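Long-range contacts in 3',5'-nucleoside bisphosphate phosphatase (Chromobacterium violaceum, PDB 2YB1), which hydrolyses nucleoside 3',5'-bisphosphates to nucleoside 5'-phosphates and orthophosphate, using three manganese ions per subunit: residues R29-L34 with R55-L60; E97-R102 with H168-L173; L201-I206 with D237-Y242. One frame throughout, in Å; residues are numbered along the deposited sequence.

Interaction 1: residues R29-L34 with R55-L60; sequences RAPALL and RGIPFL
Ile57 meets Leu34 and Pro31 with two different branches. Ile57 CG2 lies 3.9 Å from Leu34 CG and about as far from Leu34 CD1. Ile57 CD1 meets Pro31 CG at 3.8 Å. With CG2 anti to the backbone N and CG1 beside it (chi1 -55°), CG2 faces Leu34 and the CD1 end reaches Pro31. Leu34 and Phe59 point to the same face of the sheet, where helix 19-27 covers them through Ile23. Phe59 also rests on Ala48, Ala49 and Ala52 of helix 45-54.

A second apolar patch is formed by Leu33. Leu33 CD2 touches Leu60 CD1 at 3.8 Å, and Leu33 CD1 touches Pro58 CB. The Pro58 ring in turn sits against the carbonyl of Ala32, with Pro58 CD 3.3 Å from Ala32 O. Ile280, from a loop near the end of the chain, touches both Leu33 and Pro58.

The polar edge is the start of a parallel strand pairing. Leu34 N donates to Pro58 O at 3.2 Å, and Leu60 N donates to Leu34 O at 2.9 Å. The second bond is the straighter, with 164° at the hydrogen against 153°. Leu34 O also receives a CA-H contact from Phe59 CA, and Pro58 O one from Leu33 CA. Strands 33-36 and 59-69 are joined through helix 45-54 as a beta-alpha-beta unit of the PHP domain.

Leu34 thus bonds through both its backbone N and its O to residues flanking Phe59, as parallel pairing requires. The two bonds set the register, and the side-chain contacts of Leu33, Leu34, Ile57 and Leu60 are apolar, so buried hydrophobic groups back the pairing.

Interaction 2: residues E97-R102 with H168-L173; sequences EGRLER and HQWASL. With AMP (adenosine monophosphate), chain E.
Gly98 CA lies 4.2 Å from CE1 of the His168 ring, just before helix 99-112. The imidazole comes up against the bare CA of the glycine. Arg99 follows, and the bend of its chain at chi3 (-117°) turns a face of the guanidinium to CH2 of Trp170. Trp170 CH2 sits 3.5 Å from Arg99 NH2, and the two planes are only 21° apart. Arg99 NH1 and NH2 donate to AMP O3P and O2P, each at 2.9 Å. NH1 also bonds to Ile132 O.

The site is the phosphate pocket of this PHP-family enzyme, and residues Arg99 to Arg102 are substrate-binding. Arg134 and Thr135 supply further bonds to the AMP.

One helical turn on, Arg102 N bonds back to Gly98 O. The Arg102 side chain runs out extended alongside His168 and then Trp170. Arg102 CD makes an off-centre CH-pi contact with the His168 ring, 4.3 Å from its centroid. Trp170 presents CZ2 to the centre of one Arg102 guanidinium face, 3.6 Å from Arg102 CZ, with the planes nearly perpendicular at 77°. The guanidinium edge is turned to the phosphate: Arg102 NH1 donates at 2.8 Å to AMP O3P, already bonded to Arg99 NH1, and Arg102 NH2 donates to AMP O1P at 2.9 Å.

Interaction 3: residues L201-I206 with D237-Y242; sequences LIERLI and DRHGLY
Glu203 OE1 accepts a hydrogen bond from His239 NE2 at 3.0 Å and forms a salt bridge with Arg238 NH1 at the same distance. These residues join two neighbouring helices of the PHP fold, 199-211 and 226-239, near the C-terminal end of the second. The carboxylate reaches across because the Glu203 chain bends at chi2 (120°). It stands steeply to the imidazole, with the planes 76° apart. OE1 lies almost in the imidazole plane, but NE2 approaches it from above the carboxylate plane. The N-H...O angle is a modest 145°.

Next to this polar group, Ile206 covers one face of the His239 ring in a CH-pi contact. Ile206 CG2 is 3.9 Å from the His239 ring centroid. The imidazole is thus held at its edge by Glu203 and on a face by Ile206.

Outside this first shell, Gly240, with positive phi, is the first residue to leave helical geometry, in a Schellman motif. The chain then turns toward strand 242-246. His239 O bonds to Gln210 NE2, a further link between the helices. Ile206 also packs on His235, and Leu241 on Ala236. After the turn, Leu241 packs against the same isoleucine, with Leu241 CD1 3.8 Å from Ile206 CG2.

In the fold
The three contacts follow one another along the chain, each closing before the next opens. Interactions 1 and 2 have centres about 32 Å apart, on opposite sides of the chain's centre. Strand 59-69 links them: it begins in interaction 1, and its Ser66 and Ser68 bond to the 168-173 loop of interaction 2. The centres of interactions 2 and 3 are about 26 Å apart, yet the two touch where Leu173 CD2 packs on Leu205 CD1 at 4.1 Å. Interaction 3 leads into strand 242-246, an outermost strand of the mixed sheet. Interaction 2 holds the phosphate of bound AMP, at residues that bind substrate; interactions 1 and 3 join strands and helices of the surrounding fold.

Interaction 1: residues R29-L34 with R55-L60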
loop_
_atom_site.group_PDB
_atom_site.type_symbol
_atom_site.label_atom_id
_atom_site.label_comp_id
_atom_site.label_asym_id
_atom_site.label_seq_id
_atom_site.Cartn_x
_atom_site.Cartn_y
_atom_site.Cartn_z
ATOM N N ARG A 29 -4.344 -4.674 -19.664
ATOM C CA ARG A 29 -3.221 -3.821 -20.100
ATOM C C ARG A 29 -1.978 -4.611 -20.524
ATOM O O ARG A 29 -0.919 -4.022 -20.776
ATOM C CB ARG A 29 -2.830 -2.830 -18.996
ATOM C CG ARG A 29 -3.996 -2.138 -18.306
ATOM C CD ARG A 29 -4.620 -1.045 -19.159
ATOM N NE ARG A 29 -3.956 0.243 -18.969
ATOM C CZ ARG A 29 -3.250 0.870 -19.907
ATOM N NH1 ARG A 29 -3.119 0.337 -21.115
ATOM N NH2 ARG A 29 -2.676 2.035 -19.638
ATOM N N ALA A 30 -2.085 -5.937 -20.562
ATOM C CA ALA A 30 -0.951 -6.797 -20.923
ATOM C C ALA A 30 0.304 -6.467 -20.108
ATOM O O ALA A 30 1.368 -6.171 -20.673
ATOM C CB ALA A 30 -0.651 -6.718 -22.436
ATOM N N PRO A 31 0.184 -6.524 -18.771
ATOM C CA PRO A 31 1.316 -6.206 -17.891
ATOM C C PRO A 31 2.396 -7.286 -17.938
ATOM O O PRO A 31 2.066 -8.454 -18.158
ATOM C CB PRO A 31 0.675 -6.147 -16.500
ATOM C CG PRO A 31 -0.494 -7.125 -16.603
ATOM C CD PRO A 31 -1.007 -6.988 -18.025
ATOM N N ALA A 32 3.666 -6.903 -17.794
ATOM C CA ALA A 32 4.751 -7.888 -17.718
ATOM C C ALA A 32 5.026 -8.367 -16.290
ATOM O O ALA A 32 5.673 -9.390 -16.086
ATOM C CB ALA A 32 6.041 -7.320 -18.336
ATOM N N LEU A 33 4.594 -7.590 -15.302
ATOM C CA LEU A 33 4.771 -7.971 -13.902
ATOM C C LEU A 33 3.760 -7.254 -13.015
ATOM O O LEU A 33 3.544 -6.050 -13.187
ATOM C CB LEU A 33 6.198 -7.620 -13.462
ATOM C CG LEU A 33 6.626 -7.951 -12.036
ATOM C CD1 LEU A 33 6.667 -9.461 -11.828
ATOM C CD2 LEU A 33 8.002 -7.330 -11.740
ATOM N N LEU A 34 3.212 -7.962 -12.023
ATOM C CA LEU A 34 2.286 -7.373 -11.046
ATOM C C LEU A 34 2.660 -7.772 -9.612
ATOM O O LEU A 34 3.234 -8.852 -9.391
ATOM C CB LEU A 34 0.850 -7.825 -11.323
ATOM C CG LEU A 34 0.206 -7.462 -12.668
ATOM C CD1 LEU A 34 -1.169 -8.147 -12.821
ATOM C CD2 LEU A 34 0.070 -5.950 -12.838
ATOM N N ARG A 55 -3.396 -16.074 -16.379
ATOM C CA ARG A 55 -3.396 -15.104 -17.479
ATOM C C ARG A 55 -2.003 -14.953 -18.090
ATOM O O ARG A 55 -1.792 -14.118 -18.979
ATOM C CB ARG A 55 -3.883 -13.726 -17.006
ATOM C CG ARG A 55 -5.268 -13.700 -16.365
ATOM C CD ARG A 55 -6.355 -13.560 -17.399
ATOM N NE ARG A 55 -7.669 -13.477 -16.759
ATOM C CZ ARG A 55 -8.819 -13.798 -17.347
ATOM N NH1 ARG A 55 -8.830 -14.220 -18.608
ATOM N NH2 ARG A 55 -9.959 -13.700 -16.668
ATOM N N GLY A 56 -1.051 -15.739 -17.598
ATOM C CA GLY A 56 0.306 -15.734 -18.134
ATOM C C GLY A 56 1.154 -14.561 -17.667
ATOM O O GLY A 56 2.092 -14.151 -18.366
ATOM N N ILE A 57 0.833 -14.022 -16.487
ATOM C CA ILE A 57 1.488 -12.814 -15.965
ATOM C C ILE A 57 2.389 -13.106 -14.766
ATOM O O ILE A 57 1.907 -13.573 -13.726
ATOM C CB ILE A 57 0.438 -11.782 -15.487
ATOM C CG1 ILE A 57 -0.565 -11.454 -16.605
ATOM C CG2 ILE A 57 1.123 -10.520 -14.951
ATOM C CD1 ILE A 57 -1.822 -10.706 -16.123
ATOM N N PRO A 58 3.697 -12.815 -14.891
ATOM C CA PRO A 58 4.600 -12.941 -13.738
ATOM C C PRO A 58 4.106 -12.115 -12.550
ATOM O O PRO A 58 3.551 -11.018 -12.733
ATOM C CB PRO A 58 5.926 -12.372 -14.265
ATOM C CG PRO A 58 5.874 -12.652 -15.740
ATOM C CD PRO A 58 4.420 -12.422 -16.118
ATOM N N PHE A 59 4.331 -12.636 -11.344
ATOM C CA PHE A 59 3.720 -12.091 -10.145
ATOM C C PHE A 59 4.710 -12.102 -8.990
ATOM O O PHE A 59 5.510 -13.032 -8.855
ATOM C CB PHE A 59 2.459 -12.907 -9.779
ATOM C CG PHE A 59 1.724 -12.392 -8.570
ATOM C CD1 PHE A 59 0.850 -11.324 -8.681
ATOM C CD2 PHE A 59 1.916 -12.972 -7.316
ATOM C CE1 PHE A 59 0.174 -10.834 -7.564
ATOM C CE2 PHE A 59 1.238 -12.493 -6.197
ATOM C CZ PHE A 59 0.371 -11.424 -6.318
ATOM N N LEU A 60 4.655 -11.050 -8.173
ATOM C CA LEU A 60 5.398 -10.979 -6.920
ATOM C C LEU A 60 4.443 -10.863 -5.738
ATOM O O LEU A 60 3.537 -10.041 -5.759
ATOM C CB LEU A 60 6.299 -9.743 -6.932
ATOM C CG LEU A 60 7.566 -9.837 -7.771
ATOM C CD1 LEU A 60 8.021 -8.446 -8.135
ATOM C CD2 LEU A 60 8.648 -10.584 -6.954
#

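Interaction 2: residues E97-R102 with H168-L173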
loop_
_atom_site.group_PDB
_atom_site.type_symbol
_atom_site.label_atom_id
_atom_site.label_comp_id
_atom_site.label_asym_id
_atom_site.label_seq_id
_atom_site.Cartn_x
_atom_site.Cartn_y
_atom_site.Cartn_z
ATOM N N GLU A 97 -4.377 -5.747 14.989
ATOM C CA GLU A 97 -5.079 -5.972 16.262
ATOM C C GLU A 97 -5.987 -4.841 16.763
ATOM O O GLU A 97 -7.098 -5.098 17.236
ATOM C CB GLU A 97 -4.086 -6.342 17.371
ATOM C CG GLU A 97 -3.683 -7.808 17.415
ATOM C CD GLU A 97 -2.727 -8.102 18.569
ATOM O OE1 GLU A 97 -2.862 -7.446 19.626
ATOM O OE2 GLU A 97 -1.835 -8.971 18.413
ATOM N N GLY A 98 -5.511 -3.604 16.693
ATOM C CA GLY A 98 -6.284 -2.483 17.204
ATOM C C GLY A 98 -7.206 -1.830 16.184
ATOM O O GLY A 98 -7.859 -0.831 16.478
ATOM N N ARG A 99 -7.251 -2.388 14.981
ATOM C CA ARG A 99 -7.952 -1.751 13.866
ATOM C C ARG A 99 -9.467 -1.621 14.108
ATOM O O ARG A 99 -10.043 -0.544 13.924
ATOM C CB ARG A 99 -7.660 -2.518 12.564
ATOM C CG ARG A 99 -7.672 -1.669 11.322
ATOM C CD ARG A 99 -7.016 -2.381 10.142
ATOM N NE ARG A 99 -5.811 -1.693 9.667
ATOM C CZ ARG A 99 -5.791 -0.462 9.157
ATOM N NH1 ARG A 99 -6.915 0.246 9.056
ATOM N NH2 ARG A 99 -4.638 0.070 8.748
ATOM N N LEU A 100 -10.115 -2.713 14.513
ATOM C CA LEU A 100 -11.560 -2.689 14.764
ATOM C C LEU A 100 -11.946 -1.720 15.883
ATOM O O LEU A 100 -12.899 -0.940 15.748
ATOM C CB LEU A 100 -12.078 -4.100 15.090
ATOM C CG LEU A 100 -12.782 -4.774 13.912
ATOM C CD1 LEU A 100 -13.005 -6.268 14.175
ATOM C CD2 LEU A 100 -14.096 -4.060 13.595
ATOM N N GLU A 101 -11.212 -1.793 16.993
ATOM C CA GLU A 101 -11.407 -0.892 18.125
ATOM C C GLU A 101 -11.301 0.581 17.688
ATOM O O GLU A 101 -12.157 1.405 18.009
ATOM C CB GLU A 101 -10.361 -1.220 19.196
ATOM C CG GLU A 101 -10.234 -0.229 20.339
ATOM C CD GLU A 101 -9.081 -0.592 21.282
ATOM O OE1 GLU A 101 -7.956 -0.877 20.789
ATOM O OE2 GLU A 101 -9.297 -0.584 22.517
ATOM N N ARG A 102 -10.242 0.902 16.952
ATOM C CA ARG A 102 -10.043 2.252 16.441
ATOM C C ARG A 102 -11.216 2.694 15.567
ATOM O O ARG A 102 -11.646 3.858 15.613
ATOM C CB ARG A 102 -8.747 2.294 15.636
ATOM C CG ARG A 102 -8.465 3.576 14.846
ATOM C CD ARG A 102 -7.135 3.356 14.099
ATOM N NE ARG A 102 -6.709 4.446 13.216
ATOM C CZ ARG A 102 -6.817 4.423 11.889
ATOM N NH1 ARG A 102 -7.366 3.370 11.273
ATOM N NH2 ARG A 102 -6.367 5.452 11.174
ATOM N N HIS A 168 -3.189 6.627 16.240
ATOM C CA HIS A 168 -2.923 5.224 16.512
ATOM C C HIS A 168 -1.469 4.922 16.219
ATOM O O HIS A 168 -0.916 5.437 15.249
ATOM C CB HIS A 168 -3.808 4.351 15.624
ATOM C CG HIS A 168 -3.808 2.911 16.014
ATOM N ND1 HIS A 168 -4.434 2.452 17.152
ATOM C CD2 HIS A 168 -3.250 1.827 15.428
ATOM C CE1 HIS A 168 -4.270 1.146 17.246
ATOM N NE2 HIS A 168 -3.552 0.740 16.214
ATOM N N GLN A 169 -0.854 4.077 17.036
ATOM C CA GLN A 169 0.534 3.696 16.780
ATOM C C GLN A 169 0.623 2.385 15.999
ATOM O O GLN A 169 0.139 1.344 16.441
ATOM C CB GLN A 169 1.355 3.625 18.073
ATOM C CG GLN A 169 2.805 3.218 17.818
ATOM C CD GLN A 169 3.734 3.494 18.987
ATOM O OE1 GLN A 169 4.120 2.579 19.720
ATOM N NE2 GLN A 169 4.118 4.758 19.153
ATOM N N TRP A 170 1.220 2.459 14.816
ATOM C CA TRP A 170 1.421 1.298 13.951
ATOM C C TRP A 170 2.797 0.678 14.210
ATOM O O TRP A 170 3.380 0.887 15.278
ATOM C CB TRP A 170 1.219 1.666 12.477
ATOM C CG TRP A 170 -0.055 2.415 12.221
ATOM C CD1 TRP A 170 -0.188 3.757 12.010
ATOM C CD2 TRP A 170 -1.381 1.867 12.165
ATOM N NE1 TRP A 170 -1.513 4.079 11.811
ATOM C CE2 TRP A 170 -2.265 2.938 11.900
ATOM C CE3 TRP A 170 -1.904 0.573 12.289
ATOM C CZ2 TRP A 170 -3.648 2.756 11.757
ATOM C CZ3 TRP A 170 -3.286 0.396 12.158
ATOM C CH2 TRP A 170 -4.136 1.485 11.894
ATOM N N ALA A 171 3.291 -0.130 13.276
ATOM C CA ALA A 171 4.591 -0.779 13.459
ATOM C C ALA A 171 5.717 0.242 13.552
ATOM O O ALA A 171 5.581 1.375 13.097
ATOM C CB ALA A 171 4.869 -1.746 12.318
ATOM N N SER A 172 6.826 -0.146 14.167
ATOM C CA SER A 172 8.028 0.656 14.065
ATOM C C SER A 172 8.617 0.470 12.661
ATOM O O SER A 172 8.348 -0.536 11.979
ATOM C CB SER A 172 9.043 0.244 15.131
ATOM O OG SER A 172 9.665 -0.982 14.782
ATOM N N LEU A 173 9.422 1.433 12.231
ATOM C CA LEU A 173 10.114 1.324 10.956
ATOM C C LEU A 173 11.024 0.090 10.957
ATOM O O LEU A 173 11.050 -0.675 9.992
ATOM C CB LEU A 173 10.933 2.594 10.689
ATOM C CG LEU A 173 11.662 2.700 9.351
ATOM C CD1 LEU A 173 10.646 2.665 8.221
ATOM C CD2 LEU A 173 12.505 3.982 9.269
HETATM P P AMP E . -6.120 3.615 7.745
HETATM O O1P AMP E . -5.603 4.864 8.428
HETATM O O2P AMP E . -4.944 2.691 7.514
HETATM O O3P AMP E . -7.313 3.076 8.496
HETATM O "O5'" AMP E . -6.603 4.212 6.349
HETATM C "C5'" AMP E . -5.670 4.779 5.444
HETATM C "C4'" AMP E . -6.143 4.672 4.019
HETATM O "O4'" AMP E . -7.088 5.731 3.745
HETATM C "C3'" AMP E . -5.068 4.850 2.956
HETATM O "O3'" AMP E . -4.344 3.654 2.708
HETATM C "C2'" AMP E . -5.850 5.349 1.743
HETATM O "O2'" AMP E . -6.427 4.256 1.038
HETATM C "C1'" AMP E . -6.975 6.151 2.397
HETATM N N9 AMP E . -6.695 7.598 2.382
HETATM C C8 AMP E . -5.975 8.285 3.294
HETATM N N7 AMP E . -5.909 9.603 2.950
HETATM C C5 AMP E . -6.586 9.762 1.795
HETATM C C6 AMP E . -6.915 10.885 0.886
HETATM N N6 AMP E . -6.484 12.141 1.147
HETATM N N1 AMP E . -7.660 10.609 -0.212
HETATM C C2 AMP E . -8.097 9.364 -0.493
HETATM N N3 AMP E . -7.834 8.298 0.287
HETATM C C4 AMP E . -7.102 8.436 1.423
#

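Interaction 3: residues L201-I206 with D237-Y242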
loop_
_atom_site.group_PDB
_atom_site.type_symbol
_atom_site.label_atom_id
_atom_site.label_comp_id
_atom_site.label_asym_id
_atom_site.label_seq_id
_atom_site.Cartn_x
_atom_site.Cartn_y
_atom_site.Cartn_z
ATOM N N LEU A 201 13.682 15.967 6.180
ATOM C CA LEU A 201 12.958 14.845 6.774
ATOM C C LEU A 201 12.962 13.615 5.874
ATOM O O LEU A 201 13.089 12.488 6.356
ATOM C CB LEU A 201 11.524 15.240 7.117
ATOM C CG LEU A 201 11.363 15.760 8.544
ATOM C CD1 LEU A 201 9.896 15.988 8.856
ATOM C CD2 LEU A 201 11.984 14.776 9.540
ATOM N N ILE A 202 12.815 13.829 4.570
ATOM C CA ILE A 202 12.882 12.723 3.614
ATOM C C ILE A 202 14.230 12.021 3.715
ATOM O O ILE A 202 14.305 10.791 3.745
ATOM C CB ILE A 202 12.659 13.194 2.148
ATOM C CG1 ILE A 202 11.195 13.586 1.911
ATOM C CG2 ILE A 202 13.064 12.091 1.173
ATOM C CD1 ILE A 202 10.229 12.422 1.992
ATOM N N GLU A 203 15.298 12.810 3.766
ATOM C CA GLU A 203 16.640 12.253 3.910
ATOM C C GLU A 203 16.778 11.464 5.204
ATOM O O GLU A 203 17.361 10.390 5.219
ATOM C CB GLU A 203 17.694 13.362 3.848
ATOM C CG GLU A 203 19.062 12.918 4.319
ATOM C CD GLU A 203 20.121 13.053 3.242
ATOM O OE1 GLU A 203 19.755 13.060 2.046
ATOM O OE2 GLU A 203 21.317 13.158 3.593
ATOM N N ARG A 204 16.253 12.017 6.293
ATOM C CA ARG A 204 16.286 11.367 7.602
ATOM C C ARG A 204 15.525 10.036 7.565
ATOM O O ARG A 204 15.998 9.014 8.080
ATOM C CB ARG A 204 15.661 12.294 8.655
ATOM C CG ARG A 204 15.829 11.825 10.085
ATOM C CD ARG A 204 17.304 11.766 10.438
ATOM N NE ARG A 204 17.619 10.647 11.321
ATOM C CZ ARG A 204 18.744 9.935 11.263
ATOM N NH1 ARG A 204 19.677 10.219 10.356
ATOM N NH2 ARG A 204 18.935 8.938 12.118
ATOM N N LEU A 205 14.339 10.059 6.959
ATOM C CA LEU A 205 13.541 8.845 6.799
ATOM C C LEU A 205 14.300 7.778 6.005
ATOM O O LEU A 205 14.341 6.613 6.410
ATOM C CB LEU A 205 12.204 9.161 6.117
ATOM C CG LEU A 205 11.338 7.947 5.761
ATOM C CD1 LEU A 205 10.992 7.103 7.015
ATOM C CD2 LEU A 205 10.065 8.385 5.027
ATOM N N ILE A 206 14.890 8.178 4.878
ATOM C CA ILE A 206 15.706 7.270 4.062
ATOM C C ILE A 206 16.882 6.658 4.838
ATOM O O ILE A 206 17.099 5.444 4.792
ATOM C CB ILE A 206 16.227 7.955 2.778
ATOM C CG1 ILE A 206 15.056 8.239 1.814
ATOM C CG2 ILE A 206 17.308 7.097 2.110
ATOM C CD1 ILE A 206 15.451 9.026 0.590
ATOM N N ASP A 237 18.771 8.018 -6.072
ATOM C CA ASP A 237 20.113 7.874 -6.631
ATOM C C ASP A 237 21.207 8.212 -5.610
ATOM O O ASP A 237 22.232 7.530 -5.548
ATOM C CB ASP A 237 20.282 8.713 -7.902
ATOM C CG ASP A 237 21.610 8.455 -8.581
ATOM O OD1 ASP A 237 21.801 7.328 -9.086
ATOM O OD2 ASP A 237 22.468 9.366 -8.592
ATOM N N ARG A 238 20.990 9.255 -4.808
ATOM C CA ARG A 238 21.994 9.677 -3.825
ATOM C C ARG A 238 22.235 8.599 -2.779
ATOM O O ARG A 238 23.319 8.506 -2.206
ATOM C CB ARG A 238 21.565 10.962 -3.113
ATOM C CG ARG A 238 21.338 12.152 -4.020
ATOM C CD ARG A 238 20.816 13.349 -3.228
ATOM N NE ARG A 238 21.826 13.887 -2.317
ATOM C CZ ARG A 238 21.969 13.515 -1.048
ATOM N NH1 ARG A 238 21.165 12.595 -0.530
ATOM N NH2 ARG A 238 22.915 14.062 -0.294
ATOM N N HIS A 239 21.200 7.824 -2.483
ATOM C CA HIS A 239 21.321 6.773 -1.476
ATOM C C HIS A 239 21.485 5.357 -2.023
ATOM O O HIS A 239 21.581 4.397 -1.263
ATOM C CB HIS A 239 20.178 6.891 -0.477
ATOM C CG HIS A 239 20.172 8.204 0.236
ATOM N ND1 HIS A 239 21.033 8.484 1.277
ATOM C CD2 HIS A 239 19.457 9.334 0.023
ATOM C CE1 HIS A 239 20.833 9.725 1.689
ATOM N NE2 HIS A 239 19.877 10.260 0.950
ATOM N N GLY A 240 21.514 5.226 -3.343
ATOM C CA GLY A 240 21.633 3.915 -3.956
ATOM C C GLY A 240 20.392 3.064 -3.757
ATOM O O GLY A 240 20.487 1.849 -3.673
ATOM N N LEU A 241 19.225 3.701 -3.669
ATOM C CA LEU A 241 17.959 2.959 -3.563
ATOM C C LEU A 241 17.447 2.524 -4.932
ATOM O O LEU A 241 17.594 3.252 -5.923
ATOM C CB LEU A 241 16.893 3.815 -2.880
ATOM C CG LEU A 241 17.138 4.205 -1.422
ATOM C CD1 LEU A 241 16.076 5.188 -0.951
ATOM C CD2 LEU A 241 17.151 2.957 -0.551
ATOM N N TYR A 242 16.826 1.350 -4.976
ATOM C CA TYR A 242 16.162 0.852 -6.181
ATOM C C TYR A 242 14.767 1.456 -6.312
ATOM O O TYR A 242 14.079 1.668 -5.312
ATOM C CB TYR A 242 16.082 -0.684 -6.144
ATOM C CG TYR A 242 17.463 -1.295 -6.195
ATOM C CD1 TYR A 242 18.135 -1.424 -7.403
ATOM C CD2 TYR A 242 18.114 -1.698 -5.032
ATOM C CE1 TYR A 242 19.413 -1.951 -7.457
ATOM C CE2 TYR A 242 19.399 -2.236 -5.074
ATOM C CZ TYR A 242 20.040 -2.359 -6.296
ATOM O OH TYR A 242 21.318 -2.885 -6.372
#